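Local atomic coordinates of hypothetical protein PA2218 (Pseudomonas aeruginosa, PDB entry 2HDW), a protein that is uncharacterised but adopts an alpha/beta hydrolase fold and probably acts as a hydrolase on a substrate not yet identified. Residues 199-204 with 345-350; 113-118 with 349-354. One frame throughout, in Å; residues are numbered along the deposited sequence.

Contact 1 of 2, residues 199-204 with 345-350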
ATOM      1  N   VAL A 199       6.055   3.794   9.155  1.00  8.89           N
ATOM      2  CA  VAL A 199       6.041   2.386   9.540  1.00  7.61           C
ATOM      3  C   VAL A 199       5.717   1.584   8.289  1.00  7.47           C
ATOM      4  O   VAL A 199       4.895   2.011   7.487  1.00  6.69           O
ATOM      5  CB  VAL A 199       4.920   2.078  10.565  1.00  7.73           C
ATOM      6  CG1 VAL A 199       4.668   0.565  10.627  1.00  5.78           C
ATOM      7  CG2 VAL A 199       5.301   2.598  11.930  1.00  5.51           C
ATOM      8  N   THR A 200       6.373   0.441   8.108  1.00  9.53           N
ATOM      9  CA  THR A 200       6.072  -0.420   6.971  1.00  7.39           C
ATOM     10  C   THR A 200       5.673  -1.761   7.571  1.00  8.17           C
ATOM     11  O   THR A 200       6.207  -2.163   8.608  1.00  8.63           O
ATOM     12  CB  THR A 200       7.287  -0.636   6.033  1.00  9.69           C
ATOM     13  OG1 THR A 200       8.377  -1.210   6.767  1.00 11.05           O
ATOM     14  CG2 THR A 200       7.720   0.679   5.401  1.00 10.71           C
ATOM     15  N   SER A 201       4.722  -2.440   6.943  1.00  8.19           N
ATOM     16  CA  SER A 201       4.284  -3.735   7.447  1.00  9.37           C
ATOM     17  C   SER A 201       4.424  -4.800   6.361  1.00  9.86           C
ATOM     18  O   SER A 201       3.872  -4.653   5.270  1.00 11.52           O
ATOM     19  CB  SER A 201       2.828  -3.653   7.919  1.00  6.80           C
ATOM     20  OG  SER A 201       2.448  -4.834   8.609  1.00  9.28           O
ATOM     21  N   THR A 202       5.179  -5.856   6.665  1.00  8.28           N
ATOM     22  CA  THR A 202       5.402  -6.966   5.731  1.00  9.62           C
ATOM     23  C   THR A 202       5.560  -6.439   4.293  1.00  9.73           C
ATOM     24  O   THR A 202       4.902  -6.893   3.352  1.00 11.20           O
ATOM     25  CB  THR A 202       4.232  -8.009   5.846  1.00  9.53           C
ATOM     26  OG1 THR A 202       4.597  -9.217   5.170  1.00 12.55           O
ATOM     27  CG2 THR A 202       2.927  -7.461   5.249  1.00  8.20           C
ATOM     28  N   MET A 203       6.485  -5.495   4.141  1.00  8.06           N
ATOM     29  CA  MET A 203       6.738  -4.824   2.868  1.00  9.43           C
ATOM     30  C   MET A 203       7.393  -5.609   1.741  1.00  9.75           C
ATOM     31  O   MET A 203       8.036  -6.642   1.947  1.00  8.83           O
ATOM     32  CB  MET A 203       7.587  -3.550   3.099  1.00  8.29           C
ATOM     33  CG  MET A 203       9.102  -3.796   3.299  1.00  9.63           C
ATOM     34  SD  MET A 203      10.168  -2.289   3.307  1.00  1.11           S
ATOM     35  CE  MET A 203      10.447  -2.024   1.553  1.00  8.75           C
ATOM     36  N   TYR A 204       7.218  -5.058   0.541  1.00  9.62           N
ATOM     37  CA  TYR A 204       7.799  -5.546  -0.704  1.00 10.15           C
ATOM     38  C   TYR A 204       8.352  -4.257  -1.308  1.00 10.92           C
ATOM     39  O   TYR A 204       7.853  -3.170  -1.013  1.00  9.12           O
ATOM     40  CB  TYR A 204       6.725  -6.015  -1.691  1.00 11.40           C
ATOM     41  CG  TYR A 204       6.416  -7.492  -1.783  1.00 11.94           C
ATOM     42  CD1 TYR A 204       5.876  -8.187  -0.701  1.00 13.80           C
ATOM     43  CD2 TYR A 204       6.525  -8.162  -3.006  1.00 13.34           C
ATOM     44  CE1 TYR A 204       5.437  -9.503  -0.837  1.00 13.25           C
ATOM     45  CE2 TYR A 204       6.089  -9.478  -3.152  1.00 14.20           C
ATOM     46  CZ  TYR A 204       5.538 -10.140  -2.065  1.00 14.71           C
ATOM     47  OH  TYR A 204       5.038 -11.417  -2.216  1.00 14.13           O
ATOM     48  N   VAL A 345       0.844 -12.967   5.010  1.00 12.19           N
ATOM     49  CA  VAL A 345      -0.567 -12.617   5.125  1.00 10.80           C
ATOM     50  C   VAL A 345      -1.025 -12.444   6.574  1.00 11.02           C
ATOM     51  O   VAL A 345      -2.052 -11.825   6.827  1.00 12.39           O
ATOM     52  CB  VAL A 345      -1.462 -13.656   4.402  1.00  8.59           C
ATOM     53  CG1 VAL A 345      -2.921 -13.328   4.612  1.00 10.08           C
ATOM     54  CG2 VAL A 345      -1.151 -13.644   2.901  1.00  6.46           C
ATOM     55  N   ASP A 346      -0.264 -12.967   7.530  1.00 10.69           N
ATOM     56  CA  ASP A 346      -0.639 -12.802   8.936  1.00 10.17           C
ATOM     57  C   ASP A 346      -0.745 -11.327   9.307  1.00  8.87           C
ATOM     58  O   ASP A 346      -1.602 -10.942  10.107  1.00  9.56           O
ATOM     59  CB  ASP A 346       0.390 -13.436   9.876  1.00  8.97           C
ATOM     60  CG  ASP A 346       0.156 -14.912  10.099  1.00 14.29           C
ATOM     61  OD1 ASP A 346      -0.976 -15.394   9.870  1.00 13.85           O
ATOM     62  OD2 ASP A 346       1.115 -15.585  10.523  1.00 14.58           O
ATOM     63  N   LEU A 347       0.137 -10.503   8.746  1.00  9.19           N
ATOM     64  CA  LEU A 347       0.128  -9.075   9.061  1.00  9.42           C
ATOM     65  C   LEU A 347      -0.869  -8.276   8.232  1.00 10.39           C
ATOM     66  O   LEU A 347      -0.837  -7.048   8.221  1.00  9.89           O
ATOM     67  CB  LEU A 347       1.543  -8.482   8.918  1.00  8.53           C
ATOM     68  CG  LEU A 347       2.435  -8.541  10.174  1.00  8.12           C
ATOM     69  CD1 LEU A 347       2.531  -9.972  10.686  1.00  8.50           C
ATOM     70  CD2 LEU A 347       3.822  -7.998   9.858  1.00  8.67           C
ATOM     71  N   TYR A 348      -1.754  -8.983   7.538  1.00 12.21           N
ATOM     72  CA  TYR A 348      -2.792  -8.346   6.734  1.00 11.66           C
ATOM     73  C   TYR A 348      -4.014  -8.087   7.616  1.00 12.43           C
ATOM     74  O   TYR A 348      -4.556  -6.977   7.648  1.00 11.97           O
ATOM     75  CB  TYR A 348      -3.224  -9.268   5.582  1.00 13.42           C
ATOM     76  CG  TYR A 348      -2.463  -9.121   4.277  1.00 15.74           C
ATOM     77  CD1 TYR A 348      -1.192  -8.545   4.237  1.00 16.30           C
ATOM     78  CD2 TYR A 348      -3.007  -9.599   3.081  1.00 17.08           C
ATOM     79  CE1 TYR A 348      -0.480  -8.444   3.035  1.00 15.62           C
ATOM     80  CE2 TYR A 348      -2.304  -9.510   1.879  1.00 18.13           C
ATOM     81  CZ  TYR A 348      -1.041  -8.930   1.865  1.00 17.69           C
ATOM     82  OH  TYR A 348      -0.339  -8.849   0.683  1.00 19.00           O
ATOM     83  N   ASP A 349      -4.436  -9.118   8.345  1.00 12.20           N
ATOM     84  CA  ASP A 349      -5.634  -9.008   9.172  1.00 13.10           C
ATOM     85  C   ASP A 349      -5.622  -9.700  10.534  1.00 14.06           C
ATOM     86  O   ASP A 349      -6.631  -9.665  11.236  1.00 14.74           O
ATOM     87  CB  ASP A 349      -6.832  -9.534   8.374  1.00 12.69           C
ATOM     88  CG  ASP A 349      -6.684 -11.007   8.009  1.00 12.83           C
ATOM     89  OD1 ASP A 349      -5.566 -11.543   8.151  1.00 15.19           O
ATOM     90  OD2 ASP A 349      -7.680 -11.635   7.581  1.00 11.67           O
ATOM     91  N   ARG A 350      -4.516 -10.335  10.913  1.00 13.81           N
ATOM     92  CA  ARG A 350      -4.475 -11.017  12.206  1.00 15.76           C
ATOM     93  C   ARG A 350      -4.156 -10.051  13.345  1.00 17.31           C
ATOM     94  O   ARG A 350      -3.017  -9.604  13.497  1.00 14.89           O
ATOM     95  CB  ARG A 350      -3.447 -12.151  12.197  1.00 16.96           C
ATOM     96  CG  ARG A 350      -3.715 -13.266  11.194  1.00 18.07           C
ATOM     97  CD  ARG A 350      -5.084 -13.911  11.383  1.00 22.25           C
ATOM     98  NE  ARG A 350      -5.182 -15.184  10.671  1.00 24.50           N
ATOM     99  CZ  ARG A 350      -6.314 -15.694  10.198  1.00 24.77           C
ATOM    100  NH1 ARG A 350      -7.455 -15.037  10.358  1.00 26.90           N
ATOM    101  NH2 ARG A 350      -6.306 -16.856   9.560  1.00 24.07           N
TER

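Contact 2 of 2, residues 113-118 with 349-354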
ATOM      1  N   SER A 113      -5.659  -2.189   4.337  1.00 10.76           N
ATOM      2  CA  SER A 113      -5.417  -0.794   4.705  1.00 11.44           C
ATOM      3  C   SER A 113      -6.592  -0.224   5.499  1.00 11.70           C
ATOM      4  O   SER A 113      -6.403   0.538   6.449  1.00 12.53           O
ATOM      5  CB  SER A 113      -5.141   0.069   3.462  1.00 10.21           C
ATOM      6  OG  SER A 113      -6.211   0.024   2.531  1.00 10.74           O
ATOM      7  N   GLY A 114      -7.805  -0.596   5.108  1.00 12.99           N
ATOM      8  CA  GLY A 114      -8.984  -0.122   5.812  1.00 12.20           C
ATOM      9  C   GLY A 114      -9.010  -0.636   7.238  1.00 12.16           C
ATOM     10  O   GLY A 114      -9.330   0.106   8.170  1.00 11.73           O
ATOM     11  N   LEU A 115      -8.684  -1.914   7.417  1.00 12.56           N
ATOM     12  CA  LEU A 115      -8.656  -2.513   8.749  1.00 12.03           C
ATOM     13  C   LEU A 115      -7.641  -1.770   9.620  1.00 12.19           C
ATOM     14  O   LEU A 115      -7.901  -1.484  10.789  1.00 12.67           O
ATOM     15  CB  LEU A 115      -8.270  -3.990   8.662  1.00 12.67           C
ATOM     16  CG  LEU A 115      -8.043  -4.705   9.995  1.00 14.23           C
ATOM     17  CD1 LEU A 115      -9.339  -4.744  10.784  1.00 15.06           C
ATOM     18  CD2 LEU A 115      -7.552  -6.118   9.728  1.00 18.20           C
ATOM     19  N   TYR A 116      -6.479  -1.465   9.047  1.00 11.87           N
ATOM     20  CA  TYR A 116      -5.444  -0.732   9.773  1.00 10.90           C
ATOM     21  C   TYR A 116      -5.930   0.670  10.144  1.00 10.15           C
ATOM     22  O   TYR A 116      -5.784   1.101  11.287  1.00  9.55           O
ATOM     23  CB  TYR A 116      -4.176  -0.598   8.928  1.00  9.10           C
ATOM     24  CG  TYR A 116      -3.186  -1.732   9.065  1.00 10.48           C
ATOM     25  CD1 TYR A 116      -3.465  -3.008   8.566  1.00 10.76           C
ATOM     26  CD2 TYR A 116      -1.947  -1.516   9.657  1.00  7.42           C
ATOM     27  CE1 TYR A 116      -2.515  -4.041   8.654  1.00  8.67           C
ATOM     28  CE2 TYR A 116      -1.001  -2.529   9.746  1.00  9.11           C
ATOM     29  CZ  TYR A 116      -1.286  -3.782   9.244  1.00  9.24           C
ATOM     30  OH  TYR A 116      -0.318  -4.758   9.320  1.00 12.08           O
ATOM     31  N   ALA A 117      -6.503   1.375   9.171  1.00 10.78           N
ATOM     32  CA  ALA A 117      -6.997   2.734   9.389  1.00  9.55           C
ATOM     33  C   ALA A 117      -8.059   2.823  10.482  1.00 10.27           C
ATOM     34  O   ALA A 117      -8.006   3.707  11.337  1.00  7.91           O
ATOM     35  CB  ALA A 117      -7.544   3.313   8.081  1.00  9.43           C
ATOM     36  N   GLN A 118      -9.029   1.916  10.457  1.00 10.36           N
ATOM     37  CA  GLN A 118     -10.071   1.948  11.471  1.00 12.96           C
ATOM     38  C   GLN A 118      -9.503   1.630  12.848  1.00 11.80           C
ATOM     39  O   GLN A 118      -9.862   2.266  13.837  1.00 12.56           O
ATOM     40  CB  GLN A 118     -11.192   0.955  11.148  1.00 12.66           C
ATOM     41  CG  GLN A 118     -12.357   1.080  12.123  1.00 12.91           C
ATOM     42  CD  GLN A 118     -13.551   0.229  11.756  1.00 14.16           C
ATOM     43  OE1 GLN A 118     -13.519  -0.995  11.871  1.00 16.89           O
ATOM     44  NE2 GLN A 118     -14.616   0.877  11.316  1.00 11.03           N
ATOM     45  N   ASP A 349      -4.436  -9.118   8.345  1.00 12.20           N
ATOM     46  CA  ASP A 349      -5.634  -9.008   9.172  1.00 13.10           C
ATOM     47  C   ASP A 349      -5.622  -9.700  10.534  1.00 14.06           C
ATOM     48  O   ASP A 349      -6.631  -9.665  11.236  1.00 14.74           O
ATOM     49  CB  ASP A 349      -6.832  -9.534   8.374  1.00 12.69           C
ATOM     50  CG  ASP A 349      -6.684 -11.007   8.009  1.00 12.83           C
ATOM     51  OD1 ASP A 349      -5.566 -11.543   8.151  1.00 15.19           O
ATOM     52  OD2 ASP A 349      -7.680 -11.635   7.581  1.00 11.67           O
ATOM     53  N   ARG A 350      -4.516 -10.335  10.913  1.00 13.81           N
ATOM     54  CA  ARG A 350      -4.475 -11.017  12.206  1.00 15.76           C
ATOM     55  C   ARG A 350      -4.156 -10.051  13.345  1.00 17.31           C
ATOM     56  O   ARG A 350      -3.017  -9.604  13.497  1.00 14.89           O
ATOM     57  CB  ARG A 350      -3.447 -12.151  12.197  1.00 16.96           C
ATOM     58  CG  ARG A 350      -3.715 -13.266  11.194  1.00 18.07           C
ATOM     59  CD  ARG A 350      -5.084 -13.911  11.383  1.00 22.25           C
ATOM     60  NE  ARG A 350      -5.182 -15.184  10.671  1.00 24.50           N
ATOM     61  CZ  ARG A 350      -6.314 -15.694  10.198  1.00 24.77           C
ATOM     62  NH1 ARG A 350      -7.455 -15.037  10.358  1.00 26.90           N
ATOM     63  NH2 ARG A 350      -6.306 -16.856   9.560  1.00 24.07           N
ATOM     64  N   LEU A 351      -5.172  -9.743  14.146  1.00 18.22           N
ATOM     65  CA  LEU A 351      -5.024  -8.821  15.268  1.00 20.68           C
ATOM     66  C   LEU A 351      -3.999  -9.262  16.304  1.00 20.98           C
ATOM     67  O   LEU A 351      -3.376  -8.432  16.965  1.00 21.85           O
ATOM     68  CB  LEU A 351      -6.380  -8.603  15.944  1.00 21.25           C
ATOM     69  CG  LEU A 351      -7.162  -7.361  15.494  1.00 24.23           C
ATOM     70  CD1 LEU A 351      -6.434  -6.125  15.992  1.00 23.96           C
ATOM     71  CD2 LEU A 351      -7.314  -7.324  13.975  1.00 23.71           C
ATOM     72  N   ASP A 352      -3.824 -10.570  16.441  1.00 20.98           N
ATOM     73  CA  ASP A 352      -2.874 -11.117  17.397  1.00 22.30           C
ATOM     74  C   ASP A 352      -1.473 -11.211  16.797  1.00 21.50           C
ATOM     75  O   ASP A 352      -0.534 -11.631  17.466  1.00 20.40           O
ATOM     76  CB  ASP A 352      -3.344 -12.501  17.852  1.00 25.91           C
ATOM     77  CG  ASP A 352      -3.680 -13.412  16.684  1.00 30.01           C
ATOM     78  OD1 ASP A 352      -4.500 -13.006  15.825  1.00 30.59           O
ATOM     79  OD2 ASP A 352      -3.127 -14.533  16.625  1.00 33.55           O
ATOM     80  N   ARG A 353      -1.339 -10.821  15.532  1.00 19.25           N
ATOM     81  CA  ARG A 353      -0.046 -10.861  14.855  1.00 18.04           C
ATOM     82  C   ARG A 353       0.413  -9.446  14.491  1.00 14.79           C
ATOM     83  O   ARG A 353       1.613  -9.160  14.458  1.00  9.79           O
ATOM     84  CB  ARG A 353      -0.133 -11.730  13.593  1.00 21.31           C
ATOM     85  CG  ARG A 353      -0.556 -13.177  13.854  1.00 26.57           C
ATOM     86  CD  ARG A 353       0.434 -13.884  14.765  1.00 29.60           C
ATOM     87  NE  ARG A 353      -0.020 -15.212  15.177  1.00 34.52           N
ATOM     88  CZ  ARG A 353      -0.072 -16.277  14.383  1.00 34.38           C
ATOM     89  NH1 ARG A 353       0.305 -16.187  13.116  1.00 35.07           N
ATOM     90  NH2 ARG A 353      -0.494 -17.439  14.864  1.00 35.70           N
ATOM     91  N   ILE A 354      -0.545  -8.568  14.211  1.00 13.17           N
ATOM     92  CA  ILE A 354      -0.224  -7.177  13.877  1.00 12.05           C
ATOM     93  C   ILE A 354       0.009  -6.423  15.185  1.00 11.84           C
ATOM     94  O   ILE A 354      -0.890  -6.335  16.023  1.00 11.51           O
ATOM     95  CB  ILE A 354      -1.379  -6.489  13.112  1.00 11.47           C
ATOM     96  CG1 ILE A 354      -1.704  -7.274  11.835  1.00  9.21           C
ATOM     97  CG2 ILE A 354      -0.983  -5.061  12.759  1.00 11.35           C
ATOM     98  CD1 ILE A 354      -2.924  -6.744  11.078  1.00 13.16           C
TER

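Contact 1 of 2, residues 199-204 with 345-350
Leu347 meets Ser201 and Thr202 in a small buried contact with no hydrogen bond across it, an example of how a short helical turn, 346-349, can be seated on the end of a strand. Leu347 does most of the touching, and the edge of the Tyr348 ring adds to it. One methyl, CD2 of Leu347, lies 3.7 Å from OG of Ser201. The same CD2 of Leu347 stands 4.0 Å from CB of Thr202, the side chains of Thr202 and Leu347 running past each other in opposite directions. CG2 of Thr202 sits 4.2 Å from CE1 of Tyr348, at the ring edge and near the ring plane, where the two side chains cross at roughly a right angle.

Behind this first shell, Ser201 OG is hydrogen-bonded to the hydroxyl of Tyr116, a bond that meets the polar need of this buried hydroxyl beside the leucine methyl. Thr202, just past the strand, takes the left-handed conformation (phi 39°, psi 53°) as the chain leaves the sheet. Tyr348 N donates to Val345 O (2.9 Å), and the Tyr348 ring packs edge-to-face with Tyr266. Tyr348 also touches Cys179, in the turn between strand 173-178 and helix 180-191, while Thr202 touches His344. In the alpha/beta hydrolase fold, these are places where the nucleophile elbow and the catalytic histidine are commonly found.

Contact 2 of 2, residues 113-118 with 349-354
Ile354 has chi1 at -57°, which sets CG2 anti to the backbone N and CG1 beside it; chi2 (175°) then places CD1, and the two methyls meet the phenol end of Tyr116. The two side chains come from opposite directions. The hydroxyl oxygen of Tyr116 lies 3.5 Å from CG2 of Ile354 and 3.7 Å from its CD1, while CD1 also reaches CE1 of the ring at 3.7 Å. Ile354 gives the hydroxyl apolar contact, while its polar partners lie in the neighbouring contact, and Phe356 packs edge-to-face against the ring.

One helical position earlier, the chi1 of Leu115 (173°) carries CG away from the backbone N toward the loop, and CD2 then makes the touch. It presses on backbone as much as on side chain, 3.5 Å from CA of Asp349 and 3.7 Å from its CB, with CD2 of Leu351 at a looser 4.4 Å on the more exposed side. The Asp349 carboxylate turns off toward Arg271, with which it forms a salt bridge.

Within the loop, Arg350 O accepts from both Arg353 N (2.9 Å) and Ile354 N (2.8 Å), closing a tight curl. Helix 112-122 joins the adjacent parallel strands 96-102 and 126-130, so the contact lays a late loop against a beta-alpha-beta crossover of the alpha/beta hydrolase fold.

How the contacts relate
The two contacts have centres about 9 Å apart and share Asp349 and Arg350. Along the chain, 113-118 comes first, 199-204 follows, and the run 345-354 closes both, bringing late sequence onto two much earlier elements. Contact 1 faces strand 197-201 of the central sheet; contact 2 faces helix 112-122. They join directly: Tyr116 OH lies 2.6 Å from Leu347 O, a probable hydrogen bond, and Asp346 OD2 makes a salt bridge with Arg353 NH1 (2.8 Å). The segment between strand 334-339 and helix 356-366 is thereby packed across both the strand end and the crossover helix; His344 within it is consistent with the histidine that alpha/beta hydrolases commonly carry there.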